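Long-range contacts in putative NADPH:quinone oxidoreductase (Ralstonia eutropha, PDB 3IUP), which probably reduces quinones using NADPH, which it binds, and contains an alcohol dehydrogenase GroES-like domain: residues Q7-S15 against M84-V94; A110-A121 against I133-L141. All blocks are in the same frame, centred on the assembly; numbering follows the deposited sequence.

Contact 1: residues Q7-S15 against M84-V94; sequences QLRSRIKSS and MAGRLDASMPV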
loop_
_atom_site.group_PDB
_atom_site.type_symbol
_atom_site.label_atom_id
_atom_site.label_comp_id
_atom_site.label_asym_id
_atom_site.label_seq_id
_atom_site.Cartn_x
_atom_site.Cartn_y
_atom_site.Cartn_z
ATOM N N GLN A 7 -31.504 -12.501 21.934
ATOM C CA GLN A 7 -30.284 -12.177 21.196
ATOM C C GLN A 7 -30.518 -10.930 20.387
ATOM O O GLN A 7 -31.573 -10.770 19.805
ATOM C CB GLN A 7 -29.889 -13.284 20.238
ATOM C CG GLN A 7 -29.800 -14.626 20.877
ATOM C CD GLN A 7 -28.981 -15.578 20.070
ATOM O OE1 GLN A 7 -28.743 -15.350 18.885
ATOM N NE2 GLN A 7 -28.550 -16.666 20.702
ATOM N N LEU A 8 -29.546 -10.034 20.362
ATOM C CA LEU A 8 -29.729 -8.827 19.576
ATOM C C LEU A 8 -29.663 -9.167 18.085
ATOM O O LEU A 8 -28.874 -10.052 17.663
ATOM C CB LEU A 8 -28.617 -7.853 19.938
ATOM C CG LEU A 8 -28.597 -6.481 19.317
ATOM C CD1 LEU A 8 -27.930 -5.584 20.432
ATOM C CD2 LEU A 8 -27.823 -6.466 17.985
ATOM N N ARG A 9 -30.452 -8.477 17.282
ATOM C CA ARG A 9 -30.389 -8.614 15.837
ATOM C C ARG A 9 -30.310 -7.243 15.161
ATOM O O ARG A 9 -30.984 -6.273 15.591
ATOM C CB ARG A 9 -31.599 -9.376 15.308
ATOM C CG ARG A 9 -31.624 -10.859 15.743
ATOM C CD ARG A 9 -30.600 -11.661 14.973
ATOM N NE ARG A 9 -30.636 -13.094 15.266
ATOM C CZ ARG A 9 -29.946 -13.654 16.265
ATOM N NH1 ARG A 9 -29.219 -12.895 17.096
ATOM N NH2 ARG A 9 -30.008 -14.959 16.457
ATOM N N SER A 10 -29.509 -7.184 14.119
ATOM C CA SER A 10 -29.365 -5.988 13.296
ATOM C C SER A 10 -29.820 -6.324 11.866
ATOM O O SER A 10 -29.217 -7.128 11.192
ATOM C CB SER A 10 -27.919 -5.530 13.271
ATOM O OG SER A 10 -27.756 -4.413 12.398
ATOM N N ARG A 11 -30.863 -5.661 11.396
ATOM C CA ARG A 11 -31.410 -5.954 10.076
ATOM C C ARG A 11 -31.402 -4.711 9.193
ATOM O O ARG A 11 -32.069 -3.721 9.485
ATOM C CB ARG A 11 -32.830 -6.493 10.233
ATOM C CG ARG A 11 -33.309 -7.244 9.033
ATOM C CD ARG A 11 -34.483 -8.170 9.305
ATOM N NE ARG A 11 -34.943 -8.565 7.999
ATOM C CZ ARG A 11 -36.040 -8.091 7.419
ATOM N NH1 ARG A 11 -36.885 -7.298 8.093
ATOM N NH2 ARG A 11 -36.314 -8.463 6.192
ATOM N N ILE A 12 -30.630 -4.760 8.111
ATOM C CA ILE A 12 -30.739 -3.687 7.082
ATOM C C ILE A 12 -31.587 -4.233 5.951
ATOM O O ILE A 12 -31.241 -5.237 5.310
ATOM C CB ILE A 12 -29.385 -3.169 6.580
ATOM C CG1 ILE A 12 -28.647 -2.531 7.750
ATOM C CG2 ILE A 12 -29.624 -2.149 5.383
ATOM C CD1 ILE A 12 -27.326 -2.100 7.437
ATOM N N LYS A 13 -32.684 -3.544 5.697
ATOM C CA LYS A 13 -33.688 -3.987 4.757
ATOM C C LYS A 13 -33.493 -3.317 3.403
ATOM O O LYS A 13 -32.861 -2.250 3.277
ATOM C CB LYS A 13 -35.060 -3.683 5.313
ATOM C CG LYS A 13 -35.229 -4.163 6.708
ATOM C CD LYS A 13 -36.504 -3.746 7.329
ATOM C CE LYS A 13 -36.485 -4.058 8.811
ATOM N NZ LYS A 13 -37.795 -3.760 9.417
ATOM N N SER A 14 -34.046 -3.953 2.379
ATOM C CA SER A 14 -33.940 -3.443 1.036
ATOM C C SER A 14 -34.644 -2.095 0.944
ATOM O O SER A 14 -34.308 -1.306 0.079
ATOM C CB SER A 14 -34.517 -4.464 0.042
ATOM O OG SER A 14 -33.523 -5.463 -0.145
ATOM N N SER A 15 -35.602 -1.852 1.835
ATOM C CA SER A 15 -36.270 -0.549 1.967
ATOM C C SER A 15 -35.360 0.630 2.384
ATOM O O SER A 15 -35.811 1.785 2.328
ATOM C CB SER A 15 -37.391 -0.672 2.987
ATOM O OG SER A 15 -36.900 -0.825 4.307
HETATM N N MSE A 84 -24.004 -2.109 1.386
HETATM C CA MSE A 84 -24.799 -2.996 2.277
HETATM C C MSE A 84 -25.356 -4.217 1.544
HETATM O O MSE A 84 -25.984 -5.081 2.167
HETATM C CB MSE A 84 -25.944 -2.215 2.885
HETATM C CG MSE A 84 -25.515 -1.087 3.826
HETATM SE SE MSE A 84 -24.784 -1.727 5.495
HETATM C CE MSE A 84 -22.948 -1.758 5.111
ATOM N N ALA A 85 -25.107 -4.288 0.235
ATOM C CA ALA A 85 -25.746 -5.277 -0.632
ATOM C C ALA A 85 -25.703 -6.709 -0.066
ATOM O O ALA A 85 -26.708 -7.398 -0.074
ATOM C CB ALA A 85 -25.100 -5.253 -2.019
ATOM N N GLY A 86 -24.543 -7.134 0.420
ATOM C CA GLY A 86 -24.343 -8.498 0.924
ATOM C C GLY A 86 -25.216 -8.901 2.128
ATOM O O GLY A 86 -25.402 -10.108 2.387
ATOM N N ARG A 87 -25.764 -7.921 2.852
ATOM C CA ARG A 87 -26.528 -8.213 4.066
ATOM C C ARG A 87 -27.984 -7.771 3.992
ATOM O O ARG A 87 -28.698 -7.816 4.991
ATOM C CB ARG A 87 -25.860 -7.605 5.309
ATOM C CG ARG A 87 -25.762 -6.093 5.319
ATOM C CD ARG A 87 -25.208 -5.613 6.628
ATOM N NE ARG A 87 -26.163 -5.795 7.711
ATOM C CZ ARG A 87 -26.028 -5.288 8.924
ATOM N NH1 ARG A 87 -24.953 -4.560 9.226
ATOM N NH2 ARG A 87 -26.937 -5.526 9.848
ATOM N N LEU A 88 -28.424 -7.317 2.826
ATOM C CA LEU A 88 -29.786 -6.797 2.704
ATOM C C LEU A 88 -30.776 -7.905 3.060
ATOM O O LEU A 88 -30.670 -9.041 2.557
ATOM C CB LEU A 88 -30.079 -6.207 1.320
ATOM C CG LEU A 88 -29.288 -4.939 0.932
ATOM C CD1 LEU A 88 -29.599 -4.489 -0.497
ATOM C CD2 LEU A 88 -29.526 -3.820 1.975
ATOM N N ASP A 89 -31.734 -7.549 3.910
ATOM C CA ASP A 89 -32.828 -8.416 4.330
ATOM C C ASP A 89 -32.356 -9.602 5.177
ATOM O O ASP A 89 -33.106 -10.561 5.371
ATOM C CB ASP A 89 -33.657 -8.852 3.116
ATOM C CG ASP A 89 -34.129 -7.632 2.304
ATOM O OD1 ASP A 89 -34.634 -6.680 2.959
ATOM O OD2 ASP A 89 -33.980 -7.618 1.068
ATOM N N ALA A 90 -31.133 -9.524 5.674
ATOM C CA ALA A 90 -30.595 -10.565 6.569
ATOM C C ALA A 90 -30.705 -10.107 8.014
ATOM O O ALA A 90 -30.350 -8.967 8.353
ATOM C CB ALA A 90 -29.124 -10.891 6.226
ATOM N N SER A 91 -31.147 -10.992 8.897
ATOM C CA SER A 91 -31.182 -10.675 10.281
ATOM C C SER A 91 -29.862 -11.080 10.927
ATOM O O SER A 91 -29.571 -12.276 11.087
ATOM C CB SER A 91 -32.376 -11.352 10.938
ATOM O OG SER A 91 -32.354 -11.159 12.322
HETATM N N MSE A 92 -29.015 -10.112 11.222
HETATM C CA MSE A 92 -27.629 -10.398 11.627
HETATM C C MSE A 92 -27.450 -10.396 13.113
HETATM O O MSE A 92 -27.737 -9.422 13.776
HETATM C CB MSE A 92 -26.638 -9.361 11.066
HETATM C CG MSE A 92 -26.734 -9.082 9.610
HETATM SE SE MSE A 92 -26.217 -10.640 8.576
HETATM C CE MSE A 92 -24.311 -10.271 8.566
ATOM N N PRO A 93 -26.933 -11.500 13.672
ATOM C CA PRO A 93 -26.472 -11.466 15.030
ATOM C C PRO A 93 -25.224 -10.593 15.137
ATOM O O PRO A 93 -24.537 -10.357 14.141
ATOM C CB PRO A 93 -26.149 -12.940 15.329
ATOM C CG PRO A 93 -26.523 -13.710 14.167
ATOM C CD PRO A 93 -26.652 -12.789 13.015
ATOM N N VAL A 94 -24.918 -10.105 16.331
ATOM C CA VAL A 94 -23.821 -9.154 16.479
ATOM C C VAL A 94 -22.983 -9.553 17.678
ATOM O O VAL A 94 -23.485 -10.176 18.619
ATOM C CB VAL A 94 -24.373 -7.708 16.624
ATOM C CG1 VAL A 94 -23.215 -6.694 16.748
ATOM C CG2 VAL A 94 -25.239 -7.351 15.441
HETATM O O HOH W 1 -26.577 -11.200 18.454
HETATM O O HOH W 2 -28.884 -6.939 7.496
#
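Ile-12 lays CD1 over the centre of one face of the Arg-87 guanidinium, 3.7 Å from CZ. At the edge, in plane, one water accepts from Arg-87 NE and Ile-12 N and donates to Arg-87 O and Ala-90 O. Ser-10 OG, set opposite its own backbone N (chi1 176°), is turned to Arg-87 NH2, 2.9 Å away and close to the guanidinium plane. NH1 of Arg-87 goes to Leu-51 O, and Ser-10 OG also bonds Leu-52 O, both on helix 46-53. The Arg-9 guanidinium carries Pro-93 on one face, CG over its centre, and Ser-91 OG at its edge. Its NH1 and NH2 both meet Gln-7 OE1 end-on, and NH1 also bonds Leu-8 O; in the conformer described, these bonds hold the group beside the proline ring. Ser-10 and Met-92 form an antiparallel hydrogen-bonded pair: Ser-10 N to Met-92 O, 2.9 Å, and Met-92 N to Ser-10 O, 3.0 Å, the oxygen Arg-87 NH2 also reaches weakly. Beyond, the type II turn Arg-87 to Ala-90 sends Asp-89 N to Ile-12 O at 2.7 Å. Asp-89 OD1 takes Ser-14 N and OD2 takes Ser-14 OG, both syn but tilted about 30° from the carboxylate plane. Side chains and a water thus add to the few backbone bonds of this weakly bonded edge strand.

Contact 2: residues A110-A121 against I133-L141; sequences AAQALMGKTVAA and IPADQCLVL
Two backbone hydrogen bonds join strands 118-121 and 138-140 as an antiparallel pair. Ala-120 and Leu-139 exchange them, Ala-120 N to Leu-139 O at 2.9 Å and Leu-139 N to Ala-120 O at 2.7 Å, the second almost straight at 178°. Leu-141, just past 138-140, adds a third from its N to Thr-118 O at 3.0 Å. Weaker CA-H...O contacts run beside these bonds, from Val-119 CA to Leu-139 O and from Cys-138 CA to Ala-120 O.

The apolar contacts divide between the two faces of the sheet and its end. On the face of Val-119 and Cys-138, Leu-114 reaches in from the turns that follow helix 109-112. Its CD1 rests on Cys-138 CB at 3.8 Å and also touches Ala-135, while CD2 presses obliquely on Val-140 CG2 at 3.4 Å, tighter than usual for two carbons. With CG2 of Val-140 anti to its own carbonyl carbon and CG1 anti to its N (chi1 179°), the two methyls part: CG2 meets Leu-114 and CG1 meets Lys-117 CD. Ala-135 CB lies against the helix backbone, 3.9 Å from Ala-111 CA, and Ala-121 CB packs closely on Ile-133 CD1. On the face of Ala-120 and Leu-139, Phe-154 packs beside both. At the end of the strand pair Leu-141 extends CD1 to Thr-118 CG2 at 3.7 Å, and its CD2 approaches Ala-120 CB.

Polar bonding across this contact is thus confined to the backbone, and the side chains meet through carbon, joining a helix and an antiparallel strand pair to the GroES-like domain's sheet, where strand 98-105 continues beyond 118-121.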
loop_
_atom_site.group_PDB
_atom_site.type_symbol
_atom_site.label_atom_id
_atom_site.label_comp_id
_atom_site.label_asym_id
_atom_site.label_seq_id
_atom_site.Cartn_x
_atom_site.Cartn_y
_atom_site.Cartn_z
ATOM N N ALA A 110 -14.028 -33.620 25.396
ATOM C CA ALA A 110 -13.616 -32.254 25.184
ATOM C C ALA A 110 -14.659 -31.261 25.716
ATOM O O ALA A 110 -14.324 -30.289 26.389
ATOM C CB ALA A 110 -13.351 -32.002 23.645
ATOM N N ALA A 111 -15.933 -31.512 25.422
ATOM C CA ALA A 111 -17.025 -30.623 25.865
ATOM C C ALA A 111 -17.269 -30.776 27.385
ATOM O O ALA A 111 -17.414 -29.793 28.094
ATOM C CB ALA A 111 -18.322 -30.915 25.081
ATOM N N GLN A 112 -17.296 -32.013 27.866
ATOM C CA GLN A 112 -17.459 -32.279 29.307
ATOM C C GLN A 112 -16.392 -31.572 30.138
ATOM O O GLN A 112 -16.683 -31.089 31.219
ATOM C CB GLN A 112 -17.433 -33.778 29.582
ATOM C CG GLN A 112 -18.677 -34.489 29.094
ATOM C CD GLN A 112 -19.885 -34.148 29.915
ATOM O OE1 GLN A 112 -19.913 -34.419 31.103
ATOM N NE2 GLN A 112 -20.883 -33.518 29.300
ATOM N N ALA A 113 -15.169 -31.471 29.614
ATOM C CA ALA A 113 -14.075 -30.856 30.389
ATOM C C ALA A 113 -14.327 -29.385 30.643
ATOM O O ALA A 113 -13.704 -28.775 31.507
ATOM C CB ALA A 113 -12.705 -31.061 29.702
ATOM N N LEU A 114 -15.226 -28.786 29.877
ATOM C CA LEU A 114 -15.537 -27.381 30.042
ATOM C C LEU A 114 -16.712 -27.131 30.958
ATOM O O LEU A 114 -16.986 -25.987 31.321
ATOM C CB LEU A 114 -15.819 -26.764 28.663
ATOM C CG LEU A 114 -14.647 -26.757 27.661
ATOM C CD1 LEU A 114 -15.143 -26.047 26.414
ATOM C CD2 LEU A 114 -13.364 -26.093 28.184
HETATM N N MSE A 115 -17.447 -28.170 31.334
HETATM C CA MSE A 115 -18.628 -27.950 32.155
HETATM C C MSE A 115 -18.302 -27.100 33.386
HETATM O O MSE A 115 -17.344 -27.368 34.116
HETATM C CB MSE A 115 -19.247 -29.274 32.630
HETATM C CG MSE A 115 -20.569 -29.078 33.329
HETATM SE SE MSE A 115 -21.963 -28.272 32.258
HETATM C CE MSE A 115 -23.375 -28.535 33.592
ATOM N N GLY A 116 -19.092 -26.046 33.570
ATOM C CA GLY A 116 -18.971 -25.183 34.728
ATOM C C GLY A 116 -17.839 -24.196 34.696
ATOM O O GLY A 116 -17.760 -23.350 35.588
ATOM N N LYS A 117 -17.013 -24.236 33.653
ATOM C CA LYS A 117 -15.896 -23.324 33.529
ATOM C C LYS A 117 -16.321 -21.957 32.998
ATOM O O LYS A 117 -17.302 -21.815 32.278
ATOM C CB LYS A 117 -14.833 -23.927 32.631
ATOM C CG LYS A 117 -14.307 -25.291 33.138
ATOM C CD LYS A 117 -12.907 -25.225 33.575
ATOM C CE LYS A 117 -12.370 -26.607 33.937
ATOM N NZ LYS A 117 -12.999 -27.053 35.190
ATOM N N THR A 118 -15.526 -20.971 33.384
ATOM C CA THR A 118 -15.588 -19.641 32.821
ATOM C C THR A 118 -14.669 -19.616 31.624
ATOM O O THR A 118 -13.450 -19.885 31.735
ATOM C CB THR A 118 -15.209 -18.570 33.876
ATOM O OG1 THR A 118 -16.153 -18.660 34.937
ATOM C CG2 THR A 118 -15.290 -17.151 33.265
ATOM N N VAL A 119 -15.273 -19.289 30.482
ATOM C CA VAL A 119 -14.620 -19.303 29.185
ATOM C C VAL A 119 -14.836 -18.004 28.415
ATOM O O VAL A 119 -15.778 -17.277 28.672
ATOM C CB VAL A 119 -15.130 -20.494 28.315
ATOM C CG1 VAL A 119 -14.850 -21.843 29.043
ATOM C CG2 VAL A 119 -16.600 -20.348 27.899
ATOM N N ALA A 120 -13.936 -17.760 27.459
ATOM C CA ALA A 120 -14.099 -16.721 26.426
ATOM C C ALA A 120 -14.175 -17.408 25.077
ATOM O O ALA A 120 -13.585 -18.483 24.864
ATOM C CB ALA A 120 -12.920 -15.705 26.457
ATOM N N ALA A 121 -14.881 -16.797 24.148
ATOM C CA ALA A 121 -14.948 -17.308 22.754
ATOM C C ALA A 121 -15.048 -16.169 21.799
ATOM O O ALA A 121 -15.632 -15.137 22.150
ATOM C CB ALA A 121 -16.141 -18.232 22.580
ATOM N N ILE A 133 -21.726 -23.219 21.186
ATOM C CA ILE A 133 -20.566 -23.153 20.324
ATOM C C ILE A 133 -19.668 -24.342 20.512
ATOM O O ILE A 133 -19.721 -24.972 21.538
ATOM C CB ILE A 133 -19.785 -21.864 20.505
ATOM C CG1 ILE A 133 -18.924 -21.878 21.729
ATOM C CG2 ILE A 133 -20.713 -20.634 20.554
ATOM C CD1 ILE A 133 -17.730 -20.982 21.493
ATOM N N PRO A 134 -18.838 -24.641 19.510
ATOM C CA PRO A 134 -17.923 -25.776 19.670
ATOM C C PRO A 134 -16.955 -25.609 20.812
ATOM O O PRO A 134 -16.387 -24.522 21.022
ATOM C CB PRO A 134 -17.174 -25.829 18.348
ATOM C CG PRO A 134 -18.106 -25.198 17.374
ATOM C CD PRO A 134 -18.788 -24.100 18.144
ATOM N N ALA A 135 -16.807 -26.691 21.556
ATOM C CA ALA A 135 -15.818 -26.818 22.605
ATOM C C ALA A 135 -14.472 -26.272 22.128
ATOM O O ALA A 135 -13.799 -25.585 22.885
ATOM C CB ALA A 135 -15.681 -28.274 23.024
ATOM N N ASP A 136 -14.100 -26.561 20.874
ATOM C CA ASP A 136 -12.768 -26.188 20.421
ATOM C C ASP A 136 -12.623 -24.693 20.147
ATOM O O ASP A 136 -11.528 -24.252 19.836
ATOM C CB ASP A 136 -12.247 -27.083 19.248
ATOM C CG ASP A 136 -12.964 -26.851 17.896
ATOM O OD1 ASP A 136 -13.791 -25.914 17.728
ATOM O OD2 ASP A 136 -12.687 -27.655 16.971
ATOM N N GLN A 137 -13.690 -23.905 20.320
ATOM C CA GLN A 137 -13.597 -22.452 20.182
ATOM C C GLN A 137 -13.592 -21.697 21.508
ATOM O O GLN A 137 -13.685 -20.471 21.537
ATOM C CB GLN A 137 -14.720 -21.915 19.296
ATOM C CG GLN A 137 -14.657 -22.399 17.831
ATOM C CD GLN A 137 -15.808 -21.833 16.982
ATOM O OE1 GLN A 137 -16.324 -20.726 17.236
ATOM N NE2 GLN A 137 -16.224 -22.595 15.985
ATOM N N CYS A 138 -13.538 -22.427 22.604
ATOM C CA CYS A 138 -13.564 -21.854 23.927
ATOM C C CYS A 138 -12.164 -21.738 24.487
ATOM O O CYS A 138 -11.392 -22.678 24.397
ATOM C CB CYS A 138 -14.394 -22.719 24.856
ATOM S SG CYS A 138 -16.132 -22.706 24.360
ATOM N N LEU A 139 -11.845 -20.577 25.041
ATOM C CA LEU A 139 -10.601 -20.360 25.769
ATOM C C LEU A 139 -10.938 -20.395 27.249
ATOM O O LEU A 139 -11.680 -19.539 27.736
ATOM C CB LEU A 139 -10.028 -18.989 25.408
ATOM C CG LEU A 139 -8.650 -18.570 25.899
ATOM C CD1 LEU A 139 -7.595 -19.597 25.479
ATOM C CD2 LEU A 139 -8.360 -17.198 25.290
ATOM N N VAL A 140 -10.383 -21.360 27.978
ATOM C CA VAL A 140 -10.605 -21.454 29.429
ATOM C C VAL A 140 -9.838 -20.343 30.157
ATOM O O VAL A 140 -8.620 -20.165 29.951
ATOM C CB VAL A 140 -10.212 -22.859 29.998
ATOM C CG1 VAL A 140 -10.434 -22.899 31.499
ATOM C CG2 VAL A 140 -11.034 -23.957 29.325
ATOM N N LEU A 141 -10.550 -19.566 30.966
ATOM C CA LEU A 141 -9.965 -18.411 31.613
ATOM C C LEU A 141 -9.223 -18.846 32.885
ATOM O O LEU A 141 -9.577 -19.840 33.499
ATOM C CB LEU A 141 -11.036 -17.360 31.934
ATOM C CG LEU A 141 -11.595 -16.611 30.702
ATOM C CD1 LEU A 141 -12.659 -15.636 31.150
ATOM C CD2 LEU A 141 -10.456 -15.917 29.875
#

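Contact 1 and contact 2 lie in series along the chain, the first closing before the second opens, with centres 29 Å apart and nearest atoms about 9 Å apart without touching. Each adds an edge strand, but to different sheets: 90-93 to the five-stranded antiparallel sheet, 138-140 to the mixed sheet containing 34-43 and 98-105. Polar side chains and water matter in contact 1, hydrocarbon packing in contact 2. In contact 1 the side chain of Val-94 is about 13 Å from a bound NADPH, too far to touch it, and Tyr-272 of the second subunit packs on Arg-87 and Met-92; no other chain of the assembly touches contact 2.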